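PDB 3N7K: botulinum neurotoxin type C1 from Clostridium botulinum, which probably acts as a neurotoxin that reaches neurons through its receptor-binding domain, which recognises gangliosides. Local coordinates for residues A[247-252]-A[417-422]; A[258-263]-A[279-284]. All coordinates share one frame; numbering follows the deposited sequence.

Both interactions lie in the C-terminal, trefoil-type part of the receptor-binding domain. Interaction 1 is buried strand pairing, 247-252 running antiparallel to 417-422, with regular backbone ladder bonds and a sulfur-aromatic cluster on one face. Interaction 2 is only partly buried: strand 258-261 meets the loop leading into strand 283-287 through one backbone bond, with tyrosines and a glutamate nearer the surface. The two share a sheet, because strand 246-251 is flanked by both 419-423 and 283-287. Tyr247 N and Ile283 O probably hydrogen-bond across this join, as do Tyr248 OH and Glu279 O, while Met249 of interaction 1 packs on Met259 of interaction 2.

Interaction 1: residues A[247-252]-A[417-422]; sequences YYMVNI and THWGFV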
# COMPACT_ATOMS: atom_id res chain seq x y z
N TYR A 247 -14.12 -6.87 -4.26
CA TYR A 247 -12.68 -6.91 -4.39
C TYR A 247 -12.24 -7.86 -5.49
O TYR A 247 -13.01 -8.68 -5.98
CB TYR A 247 -12.04 -7.36 -3.08
CG TYR A 247 -12.04 -6.33 -1.98
CD1 TYR A 247 -11.06 -5.34 -1.93
CD2 TYR A 247 -13.02 -6.33 -0.99
CE1 TYR A 247 -11.05 -4.39 -0.92
CE2 TYR A 247 -13.02 -5.38 0.02
CZ TYR A 247 -12.03 -4.41 0.05
OH TYR A 247 -11.99 -3.48 1.07
N TYR A 248 -10.99 -7.73 -5.88
CA TYR A 248 -10.39 -8.61 -6.86
C TYR A 248 -9.31 -9.33 -6.05
O TYR A 248 -8.26 -8.76 -5.75
CB TYR A 248 -9.77 -7.79 -7.99
CG TYR A 248 -10.72 -7.44 -9.12
CD1 TYR A 248 -10.68 -6.18 -9.71
CD2 TYR A 248 -11.62 -8.37 -9.64
CE1 TYR A 248 -11.49 -5.86 -10.80
CE2 TYR A 248 -12.44 -8.06 -10.73
CZ TYR A 248 -12.36 -6.80 -11.31
OH TYR A 248 -13.11 -6.47 -12.42
N MET A 249 -9.60 -10.57 -5.66
CA MET A 249 -8.68 -11.37 -4.85
C MET A 249 -7.54 -11.94 -5.70
O MET A 249 -7.78 -12.67 -6.65
CB MET A 249 -9.46 -12.50 -4.18
CG MET A 249 -8.62 -13.43 -3.33
SD MET A 249 -9.64 -14.59 -2.40
CE MET A 249 -8.59 -14.93 -0.97
N VAL A 250 -6.31 -11.60 -5.34
CA VAL A 250 -5.15 -12.09 -6.08
C VAL A 250 -4.13 -12.77 -5.18
O VAL A 250 -4.19 -12.67 -3.96
CB VAL A 250 -4.44 -10.93 -6.82
CG1 VAL A 250 -5.46 -10.13 -7.60
CG2 VAL A 250 -3.71 -10.05 -5.83
N ASN A 251 -3.19 -13.50 -5.78
CA ASN A 251 -2.17 -14.16 -4.98
C ASN A 251 -0.84 -13.55 -5.33
O ASN A 251 -0.38 -13.67 -6.46
CB ASN A 251 -2.14 -15.67 -5.25
CG ASN A 251 -1.09 -16.40 -4.39
OD1 ASN A 251 0.09 -16.43 -4.73
ND2 ASN A 251 -1.53 -16.97 -3.28
N ILE A 252 -0.22 -12.89 -4.36
CA ILE A 252 1.07 -12.26 -4.58
C ILE A 252 2.01 -13.01 -5.54
O ILE A 252 2.67 -12.39 -6.37
CB ILE A 252 1.77 -11.99 -3.21
CG1 ILE A 252 1.48 -10.55 -2.77
CG2 ILE A 252 3.27 -12.20 -3.30
CD1 ILE A 252 0.02 -10.15 -2.78
N THR A 417 0.91 -17.99 0.07
CA THR A 417 -0.22 -17.98 1.00
C THR A 417 -0.63 -16.52 1.23
O THR A 417 -1.56 -16.24 1.99
CB THR A 417 0.18 -18.61 2.36
OG1 THR A 417 1.15 -17.78 3.01
CG2 THR A 417 0.80 -19.98 2.15
N HIS A 418 0.08 -15.61 0.56
CA HIS A 418 -0.18 -14.18 0.65
C HIS A 418 -1.23 -13.77 -0.37
O HIS A 418 -0.99 -13.82 -1.58
CB HIS A 418 1.12 -13.40 0.41
CG HIS A 418 2.15 -13.59 1.49
ND1 HIS A 418 2.11 -14.64 2.38
CD2 HIS A 418 3.25 -12.87 1.81
CE1 HIS A 418 3.13 -14.55 3.21
NE2 HIS A 418 3.84 -13.49 2.88
N TRP A 419 -2.40 -13.37 0.13
CA TRP A 419 -3.52 -12.96 -0.70
C TRP A 419 -3.77 -11.48 -0.62
O TRP A 419 -3.73 -10.89 0.47
CB TRP A 419 -4.80 -13.68 -0.27
CG TRP A 419 -4.68 -15.14 -0.39
CD1 TRP A 419 -4.37 -16.03 0.60
CD2 TRP A 419 -4.80 -15.90 -1.59
NE1 TRP A 419 -4.27 -17.30 0.08
CE2 TRP A 419 -4.53 -17.25 -1.26
CE3 TRP A 419 -5.10 -15.58 -2.92
CZ2 TRP A 419 -4.55 -18.26 -2.22
CZ3 TRP A 419 -5.12 -16.59 -3.87
CH2 TRP A 419 -4.85 -17.91 -3.51
N GLY A 420 -4.04 -10.88 -1.78
CA GLY A 420 -4.32 -9.45 -1.86
C GLY A 420 -5.73 -9.17 -2.37
O GLY A 420 -6.31 -9.99 -3.09
N PHE A 421 -6.27 -8.01 -2.00
CA PHE A 421 -7.62 -7.63 -2.42
C PHE A 421 -7.66 -6.28 -3.10
O PHE A 421 -7.65 -5.23 -2.44
CB PHE A 421 -8.56 -7.63 -1.22
CG PHE A 421 -8.78 -8.99 -0.63
CD1 PHE A 421 -8.16 -9.36 0.55
CD2 PHE A 421 -9.61 -9.91 -1.28
CE1 PHE A 421 -8.36 -10.62 1.09
CE2 PHE A 421 -9.82 -11.17 -0.75
CZ PHE A 421 -9.19 -11.54 0.43
N VAL A 422 -7.72 -6.30 -4.43
CA VAL A 422 -7.79 -5.09 -5.23
C VAL A 422 -9.24 -4.66 -5.32
O VAL A 422 -10.05 -5.34 -5.94
CB VAL A 422 -7.27 -5.33 -6.65
CG1 VAL A 422 -7.20 -4.03 -7.40
CG2 VAL A 422 -5.90 -6.01 -6.61
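Met249 and Asn251 hold the Trp419 indole between them. The methyl CE of Met249 lies over one face toward its rim, 4.0 Å from Trp419 CG, and the amide of Asn251 covers the opposite face, with ND2 3.5 Å from Trp419 CZ2. That amide stands almost upright on the ring, the planes 78° apart. ND2 donates to Ser416 O and OD1 accepts from Asp253 N, two bonds that should fix its rotation, while Trp419 NE1 has a weak hydrogen bond to Cys380 O. With CG opposite the backbone nitrogen (chi1 179°) and the rest of the chain extended, Met249 runs alongside Phe421, pointing the same way. Its CG is 3.6 Å from Phe421 CE2, and SD makes oblique Met-aromatic contacts with both rings, 4.9 Å from the Phe421 centroid. Phe421 in turn presents an edge to the face of Tyr247, the planes at 69°; the Tyr247 hydroxyl is bonded to Arg242 N. On the other face of the sheet Val422 CB packs 3.8 Å from Tyr248 CB, and Val250 is paired with Gly420. Reciprocal backbone bonds join Tyr248 with Val422 and Val250 with Gly420; the Val250 N to Gly420 O bond is 2.8 Å long and nearly straight. A further bond, from Ile252 N to His418 O, continues the ladder just past strand 247-251. This closing of the first strand of the trefoil region against its last thus combines regular backbone bonding with a buried, largely apolar face, whose one amide is satisfied by backbone groups rather than by the indole it covers.

Interaction 2: residues A[258-263]-A[279-284]; sequences YMYANS and EGYKII
Tyr281 turns its ring back toward strand 258-261 by placing CG beside its own backbone nitrogen (chi1 -79°), while Tyr260, with CG swung away from its nitrogen (chi1 -153°), brings its CD1 over the centre of one Tyr281 face. The rings form an oblique pair, inclined at 45° with centroids 4.3 Å apart; some of their carbons are modelled too close, so the finer detail is doubtful. Ala261 CB borders the same ring, 4.2 Å from Tyr281 CE1. Next to this ring pair, one backbone bond joins the segments: Tyr281 N to Met259 O, 2.6 Å and nearly straight. Gly280, with no side chain, takes the close pass beside it, its CA 4.7 Å from Met259 CA. Tyr258, whose CG sits between its nitrogen and carbonyl carbon, receives Glu279 CB over a ring face in a CH-pi contact, 4.3 Å from the centroid. The carboxylate end of Glu279 is held by Arg272 N through OE2. On the inner side Met259, bent at its end, reaches Ile283 and also packs on Met307 and Phe268. Between these segments a single backbone bond, with aromatic and aliphatic packing, therefore ties the hairpin strand to the loop entering the sheet, the glutamate offering its CH2 to the tyrosine and its carboxylate oxygen to a backbone N-H just after the hairpin.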
# COMPACT_ATOMS: atom_id res chain seq x y z
N TYR A 258 -5.88 -13.74 -12.94
CA TYR A 258 -7.13 -13.21 -12.40
C TYR A 258 -8.04 -14.38 -12.06
O TYR A 258 -7.85 -15.49 -12.56
CB TYR A 258 -7.82 -12.26 -13.39
CG TYR A 258 -8.32 -12.93 -14.66
CD1 TYR A 258 -9.54 -13.62 -14.67
CD2 TYR A 258 -7.56 -12.90 -15.82
CE1 TYR A 258 -9.97 -14.27 -15.82
CE2 TYR A 258 -7.99 -13.56 -16.97
CZ TYR A 258 -9.19 -14.24 -16.97
OH TYR A 258 -9.59 -14.90 -18.11
N MET A 259 -9.02 -14.13 -11.21
CA MET A 259 -9.94 -15.18 -10.79
C MET A 259 -11.11 -15.42 -11.73
O MET A 259 -11.79 -14.50 -12.17
CB MET A 259 -10.50 -14.88 -9.40
CG MET A 259 -9.74 -15.54 -8.27
SD MET A 259 -10.60 -15.38 -6.70
CE MET A 259 -12.25 -15.96 -7.17
N TYR A 260 -11.34 -16.69 -12.02
CA TYR A 260 -12.45 -17.08 -12.85
C TYR A 260 -12.86 -18.39 -12.21
O TYR A 260 -12.29 -18.78 -11.19
CB TYR A 260 -12.01 -17.29 -14.31
CG TYR A 260 -13.13 -17.07 -15.30
CD1 TYR A 260 -13.94 -15.93 -15.20
CD2 TYR A 260 -13.43 -18.00 -16.30
CE1 TYR A 260 -15.02 -15.73 -16.06
CE2 TYR A 260 -14.52 -17.81 -17.16
CZ TYR A 260 -15.31 -16.67 -17.03
OH TYR A 260 -16.41 -16.46 -17.83
N ALA A 261 -13.85 -19.05 -12.78
CA ALA A 261 -14.30 -20.32 -12.23
C ALA A 261 -14.79 -21.16 -13.37
O ALA A 261 -15.29 -20.62 -14.36
CB ALA A 261 -15.42 -20.10 -11.24
N ASN A 262 -14.62 -22.47 -13.26
CA ASN A 262 -15.11 -23.33 -14.31
C ASN A 262 -16.33 -24.06 -13.80
O ASN A 262 -17.27 -23.42 -13.32
CB ASN A 262 -14.05 -24.32 -14.77
CG ASN A 262 -14.09 -24.55 -16.27
OD1 ASN A 262 -13.39 -25.41 -16.81
ND2 ASN A 262 -14.91 -23.76 -16.95
N SER A 263 -16.33 -25.38 -13.88
CA SER A 263 -17.48 -26.12 -13.39
C SER A 263 -17.54 -26.05 -11.87
O SER A 263 -17.25 -27.03 -11.18
CB SER A 263 -17.41 -27.57 -13.86
OG SER A 263 -17.50 -27.64 -15.27
N GLU A 279 -10.85 -7.38 -15.47
CA GLU A 279 -11.06 -8.81 -15.72
C GLU A 279 -11.68 -9.59 -14.55
O GLU A 279 -12.43 -9.03 -13.75
CB GLU A 279 -9.73 -9.45 -16.11
CG GLU A 279 -9.22 -9.02 -17.47
CD GLU A 279 -7.76 -9.36 -17.66
OE1 GLU A 279 -6.92 -8.64 -17.07
OE2 GLU A 279 -7.47 -10.33 -18.39
N GLY A 280 -11.35 -10.88 -14.49
CA GLY A 280 -11.83 -11.79 -13.45
C GLY A 280 -13.14 -11.58 -12.70
O GLY A 280 -13.84 -10.57 -12.86
N TYR A 281 -13.48 -12.57 -11.88
CA TYR A 281 -14.68 -12.54 -11.05
C TYR A 281 -14.33 -11.83 -9.76
O TYR A 281 -13.19 -11.90 -9.29
CB TYR A 281 -15.16 -13.95 -10.75
CG TYR A 281 -15.91 -14.61 -11.88
CD1 TYR A 281 -16.21 -15.96 -11.85
CD2 TYR A 281 -16.33 -13.87 -12.98
CE1 TYR A 281 -16.90 -16.57 -12.89
CE2 TYR A 281 -17.02 -14.46 -14.03
CZ TYR A 281 -17.30 -15.81 -13.98
OH TYR A 281 -17.95 -16.40 -15.04
N LYS A 282 -15.30 -11.14 -9.17
CA LYS A 282 -15.04 -10.41 -7.95
C LYS A 282 -15.43 -11.20 -6.71
O LYS A 282 -16.07 -12.25 -6.80
CB LYS A 282 -15.78 -9.07 -7.98
CG LYS A 282 -15.47 -8.22 -9.20
CD LYS A 282 -16.56 -7.21 -9.44
CE LYS A 282 -16.51 -6.67 -10.86
NZ LYS A 282 -17.68 -5.79 -11.19
N ILE A 283 -15.05 -10.70 -5.54
CA ILE A 283 -15.34 -11.37 -4.29
C ILE A 283 -15.84 -10.36 -3.26
O ILE A 283 -15.54 -9.17 -3.36
CB ILE A 283 -14.05 -12.07 -3.77
CG1 ILE A 283 -14.16 -13.57 -3.98
CG2 ILE A 283 -13.79 -11.74 -2.30
CD1 ILE A 283 -15.26 -14.19 -3.17
N ILE A 284 -16.62 -10.84 -2.29
CA ILE A 284 -17.08 -9.97 -1.22
C ILE A 284 -16.80 -10.73 0.06
O ILE A 284 -17.03 -11.94 0.13
CB ILE A 284 -18.59 -9.65 -1.33
CG1 ILE A 284 -18.83 -8.76 -2.56
CG2 ILE A 284 -19.06 -8.93 -0.05
CD1 ILE A 284 -20.27 -8.62 -2.95